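Local coordinates for protein enoyl-CoA hydratase (Mycolicibacterium smegmatis, PDB 7MCM) that probably catalyses the reversible hydration of 2-enoyl-CoA thioesters to 3-hydroxyacyl-CoA, a step of fatty acid oxidation, at residues 15-29 and 52-66. Numbering follows the deposited sequence.
Sequences RVQTWTIDVPDAANA and ISVVILTGAGRFFSA
With CG of Trp-19 anti to its carbonyl carbon (chi1 -58°) and CG1 of Val-55 anti to its own backbone N (chi1 165°), the indole lies across the valine, whose CG1 sits over one ring face, 3.6 Å from the centroid of the five-membered ring: a CH-pi contact. The indole rotation is fixed further by Gln-17, whose OE1 accepts from Trp-19 NE1 at 2.9 Å in the ring plane, while its CG rests on Ile-52 CD1. Beneath these groups, strands 16-21 and 54-59 run parallel, their short axes 22° apart; alternating bonds such as Ile-56 N to Gln-17 O (2.8 Å) and Trp-19 N to Ile-56 O set the register. Val-16 CG1 meets Ile-56 CD1 at 3.9 Å on the other face, where helix 197-209 packs.

Beyond the strands, Asn-28 ties the two loops together. Its ND2 donates to Ala-60 O (2.8 Å) and, from above the carbonyl plane, to Phe-63 O (3.0 Å), while OD1 accepts from Val-23 N within its own loop. Ser-65 OG donates to Asn-28 O at 2.7 Å, and Ala-27 CB sits over the centre of one face of the Phe-63 ring, a second CH-pi contact. Helix 33-48, which connects the strands, covers Trp-19 through Ala-42, Val-43 and Ala-46, completing a beta-alpha-beta crossover of the crotonase fold.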
# COMPACT_ATOMS: atom_id res chain seq x y z
N ARG B 15 26.65 -9.63 24.74
CA ARG B 15 25.87 -9.50 23.51
C ARG B 15 25.36 -8.08 23.28
O ARG B 15 24.55 -7.86 22.37
CB ARG B 15 24.70 -10.48 23.53
CG ARG B 15 25.11 -11.85 24.02
CD ARG B 15 24.02 -12.88 23.79
NE ARG B 15 24.24 -13.52 22.50
CZ ARG B 15 24.62 -14.78 22.34
NH1 ARG B 15 24.82 -15.58 23.38
NH2 ARG B 15 24.84 -15.24 21.11
N VAL B 16 25.82 -7.12 24.07
CA VAL B 16 25.36 -5.74 23.96
C VAL B 16 26.53 -4.88 23.51
O VAL B 16 27.58 -4.86 24.16
CB VAL B 16 24.80 -5.23 25.30
CG1 VAL B 16 24.30 -3.79 25.17
CG2 VAL B 16 23.68 -6.15 25.77
N GLN B 17 26.34 -4.14 22.42
CA GLN B 17 27.30 -3.14 21.98
C GLN B 17 26.77 -1.76 22.32
O GLN B 17 25.57 -1.50 22.20
CB GLN B 17 27.55 -3.20 20.47
CG GLN B 17 28.58 -4.19 20.03
CD GLN B 17 28.89 -4.06 18.55
OE1 GLN B 17 28.22 -3.32 17.83
NE2 GLN B 17 29.89 -4.80 18.09
N THR B 18 27.66 -0.87 22.75
CA THR B 18 27.30 0.53 22.92
C THR B 18 28.01 1.34 21.85
O THR B 18 29.23 1.20 21.65
CB THR B 18 27.67 1.03 24.32
OG1 THR B 18 27.01 0.20 25.28
CG2 THR B 18 27.18 2.46 24.51
N TRP B 19 27.24 2.15 21.14
CA TRP B 19 27.76 3.10 20.15
C TRP B 19 27.62 4.49 20.75
O TRP B 19 26.51 4.92 21.06
CB TRP B 19 26.98 3.01 18.84
CG TRP B 19 26.96 1.66 18.19
CD1 TRP B 19 27.64 0.54 18.58
CD2 TRP B 19 26.22 1.30 17.02
NE1 TRP B 19 27.37 -0.50 17.71
CE2 TRP B 19 26.50 -0.05 16.75
CE3 TRP B 19 25.35 1.99 16.17
CZ2 TRP B 19 25.94 -0.73 15.66
CZ3 TRP B 19 24.79 1.33 15.09
CH2 TRP B 19 25.08 -0.02 14.85
N THR B 20 28.75 5.19 20.92
CA THR B 20 28.75 6.52 21.50
C THR B 20 29.13 7.51 20.41
O THR B 20 30.27 7.49 19.91
CB THR B 20 29.70 6.61 22.69
OG1 THR B 20 29.40 5.58 23.64
CG2 THR B 20 29.54 7.95 23.37
N ILE B 21 28.18 8.39 20.06
CA ILE B 21 28.46 9.47 19.12
C ILE B 21 29.50 10.39 19.74
O ILE B 21 29.33 10.84 20.88
CB ILE B 21 27.18 10.24 18.80
CG1 ILE B 21 26.09 9.30 18.27
CG2 ILE B 21 27.47 11.41 17.83
CD1 ILE B 21 24.69 9.92 18.28
N ASP B 22 30.59 10.65 19.01
CA ASP B 22 31.68 11.44 19.59
C ASP B 22 32.22 12.42 18.53
O ASP B 22 33.26 12.21 17.91
CB ASP B 22 32.78 10.52 20.16
CG ASP B 22 33.70 11.23 21.16
OD1 ASP B 22 33.55 12.46 21.36
OD2 ASP B 22 34.57 10.55 21.77
N VAL B 23 31.50 13.52 18.33
CA VAL B 23 31.93 14.59 17.43
C VAL B 23 32.03 15.86 18.27
O VAL B 23 31.13 16.71 18.22
CB VAL B 23 30.97 14.74 16.24
CG1 VAL B 23 31.52 15.72 15.21
CG2 VAL B 23 30.72 13.39 15.59
N PRO B 24 33.09 16.02 19.07
CA PRO B 24 33.11 17.09 20.07
C PRO B 24 33.24 18.49 19.50
O PRO B 24 32.89 19.44 20.20
CB PRO B 24 34.33 16.74 20.94
CG PRO B 24 35.24 16.01 20.01
CD PRO B 24 34.32 15.21 19.11
N ASP B 25 33.76 18.65 18.29
CA ASP B 25 33.87 19.98 17.71
C ASP B 25 32.58 20.44 17.04
O ASP B 25 32.53 21.57 16.53
CB ASP B 25 35.05 20.03 16.73
CG ASP B 25 34.97 18.96 15.64
OD1 ASP B 25 34.37 17.89 15.88
OD2 ASP B 25 35.54 19.19 14.55
N ALA B 26 31.52 19.62 17.06
CA ALA B 26 30.24 19.97 16.46
C ALA B 26 29.07 19.40 17.28
O ALA B 26 28.01 19.12 16.73
CB ALA B 26 30.14 19.48 15.01
N ALA B 27 29.25 19.26 18.60
CA ALA B 27 28.17 18.89 19.51
C ALA B 27 27.45 17.62 19.05
O ALA B 27 26.22 17.54 19.02
CB ALA B 27 27.18 20.04 19.68
N ASN B 28 28.25 16.62 18.66
CA ASN B 28 27.79 15.28 18.30
C ASN B 28 26.86 15.30 17.09
O ASN B 28 25.96 14.46 16.98
CB ASN B 28 27.12 14.59 19.49
CG ASN B 28 28.11 14.23 20.57
OD1 ASN B 28 29.33 14.28 20.35
ND2 ASN B 28 27.60 13.88 21.75
N ALA B 29 27.06 16.27 16.19
CA ALA B 29 26.33 16.28 14.93
C ALA B 29 26.60 14.99 14.16
O ALA B 29 27.72 14.46 14.18
CB ALA B 29 26.75 17.49 14.09
N ILE B 52 26.15 -10.55 18.60
CA ILE B 52 25.54 -9.29 19.03
C ILE B 52 24.02 -9.36 18.93
O ILE B 52 23.48 -9.78 17.90
CB ILE B 52 26.08 -8.11 18.21
CG1 ILE B 52 27.61 -8.07 18.25
CG2 ILE B 52 25.48 -6.78 18.70
CD1 ILE B 52 28.18 -7.84 19.62
N SER B 53 23.33 -8.91 19.97
CA SER B 53 21.88 -8.95 20.02
C SER B 53 21.20 -7.62 20.28
O SER B 53 20.01 -7.49 20.01
CB SER B 53 21.40 -9.95 21.10
OG SER B 53 21.56 -11.29 20.67
N VAL B 54 21.91 -6.63 20.84
CA VAL B 54 21.34 -5.33 21.18
C VAL B 54 22.42 -4.27 20.99
O VAL B 54 23.59 -4.51 21.30
CB VAL B 54 20.82 -5.28 22.64
CG1 VAL B 54 20.03 -4.01 22.88
CG2 VAL B 54 19.99 -6.49 22.99
N VAL B 55 22.01 -3.10 20.49
CA VAL B 55 22.85 -1.91 20.43
C VAL B 55 22.22 -0.84 21.31
O VAL B 55 21.00 -0.63 21.25
CB VAL B 55 23.03 -1.38 18.99
CG1 VAL B 55 23.60 0.05 18.96
CG2 VAL B 55 23.93 -2.30 18.19
N ILE B 56 23.04 -0.22 22.16
CA ILE B 56 22.67 1.00 22.88
C ILE B 56 23.34 2.17 22.18
O ILE B 56 24.58 2.22 22.07
CB ILE B 56 23.10 0.95 24.35
CG1 ILE B 56 22.36 -0.16 25.12
CG2 ILE B 56 22.92 2.33 24.98
CD1 ILE B 56 22.93 -0.41 26.53
N LEU B 57 22.56 3.14 21.72
CA LEU B 57 23.08 4.32 21.03
C LEU B 57 22.97 5.53 21.94
O LEU B 57 21.88 5.83 22.45
CB LEU B 57 22.32 4.57 19.72
CG LEU B 57 22.71 5.83 18.93
CD1 LEU B 57 24.16 5.75 18.43
CD2 LEU B 57 21.73 6.01 17.78
N THR B 58 24.08 6.23 22.16
CA THR B 58 24.09 7.34 23.09
C THR B 58 25.15 8.34 22.63
O THR B 58 25.89 8.10 21.67
CB THR B 58 24.35 6.83 24.52
OG1 THR B 58 23.98 7.82 25.48
CG2 THR B 58 25.80 6.44 24.71
N GLY B 59 25.22 9.49 23.30
CA GLY B 59 26.15 10.56 22.93
C GLY B 59 27.18 10.80 24.02
O GLY B 59 26.86 10.70 25.21
N ALA B 60 28.41 11.13 23.61
CA ALA B 60 29.44 11.52 24.56
C ALA B 60 29.20 12.93 25.06
O ALA B 60 28.87 13.84 24.29
CB ALA B 60 30.83 11.42 23.92
N GLY B 61 29.39 13.13 26.36
CA GLY B 61 29.32 14.47 26.91
C GLY B 61 27.90 14.93 27.16
O GLY B 61 27.01 14.15 27.51
N ARG B 62 27.68 16.23 26.96
CA ARG B 62 26.43 16.90 27.31
C ARG B 62 25.31 16.67 26.30
O ARG B 62 24.14 16.80 26.66
CB ARG B 62 26.69 18.39 27.43
CG ARG B 62 25.82 19.13 28.42
CD ARG B 62 25.96 20.62 28.18
NE ARG B 62 27.12 20.93 27.35
CZ ARG B 62 27.35 22.10 26.77
NH1 ARG B 62 26.50 23.11 26.91
NH2 ARG B 62 28.46 22.26 26.04
N PHE B 63 25.64 16.36 25.06
CA PHE B 63 24.68 16.25 23.97
C PHE B 63 24.45 14.79 23.62
O PHE B 63 25.36 13.97 23.73
CB PHE B 63 25.17 16.98 22.71
CG PHE B 63 25.27 18.47 22.84
CD1 PHE B 63 26.42 19.05 23.35
CD2 PHE B 63 24.25 19.30 22.40
CE1 PHE B 63 26.53 20.42 23.47
CE2 PHE B 63 24.36 20.68 22.51
CZ PHE B 63 25.50 21.24 23.04
N PHE B 64 23.22 14.47 23.22
CA PHE B 64 23.01 13.25 22.45
C PHE B 64 23.48 13.48 21.02
O PHE B 64 24.44 12.87 20.55
CB PHE B 64 21.53 12.81 22.51
CG PHE B 64 21.22 11.61 21.66
CD1 PHE B 64 21.56 10.32 22.08
CD2 PHE B 64 20.56 11.76 20.44
CE1 PHE B 64 21.25 9.21 21.30
CE2 PHE B 64 20.24 10.65 19.65
CZ PHE B 64 20.59 9.37 20.09
N SER B 65 22.82 14.42 20.33
CA SER B 65 23.28 14.90 19.03
C SER B 65 22.61 16.24 18.75
O SER B 65 21.38 16.31 18.70
CB SER B 65 22.97 13.90 17.92
OG SER B 65 23.23 14.47 16.66
N ALA B 66 23.42 17.30 18.56
CA ALA B 66 22.90 18.60 18.10
C ALA B 66 22.49 18.57 16.67
O ALA B 66 22.17 19.67 16.18
CB ALA B 66 23.92 19.71 18.30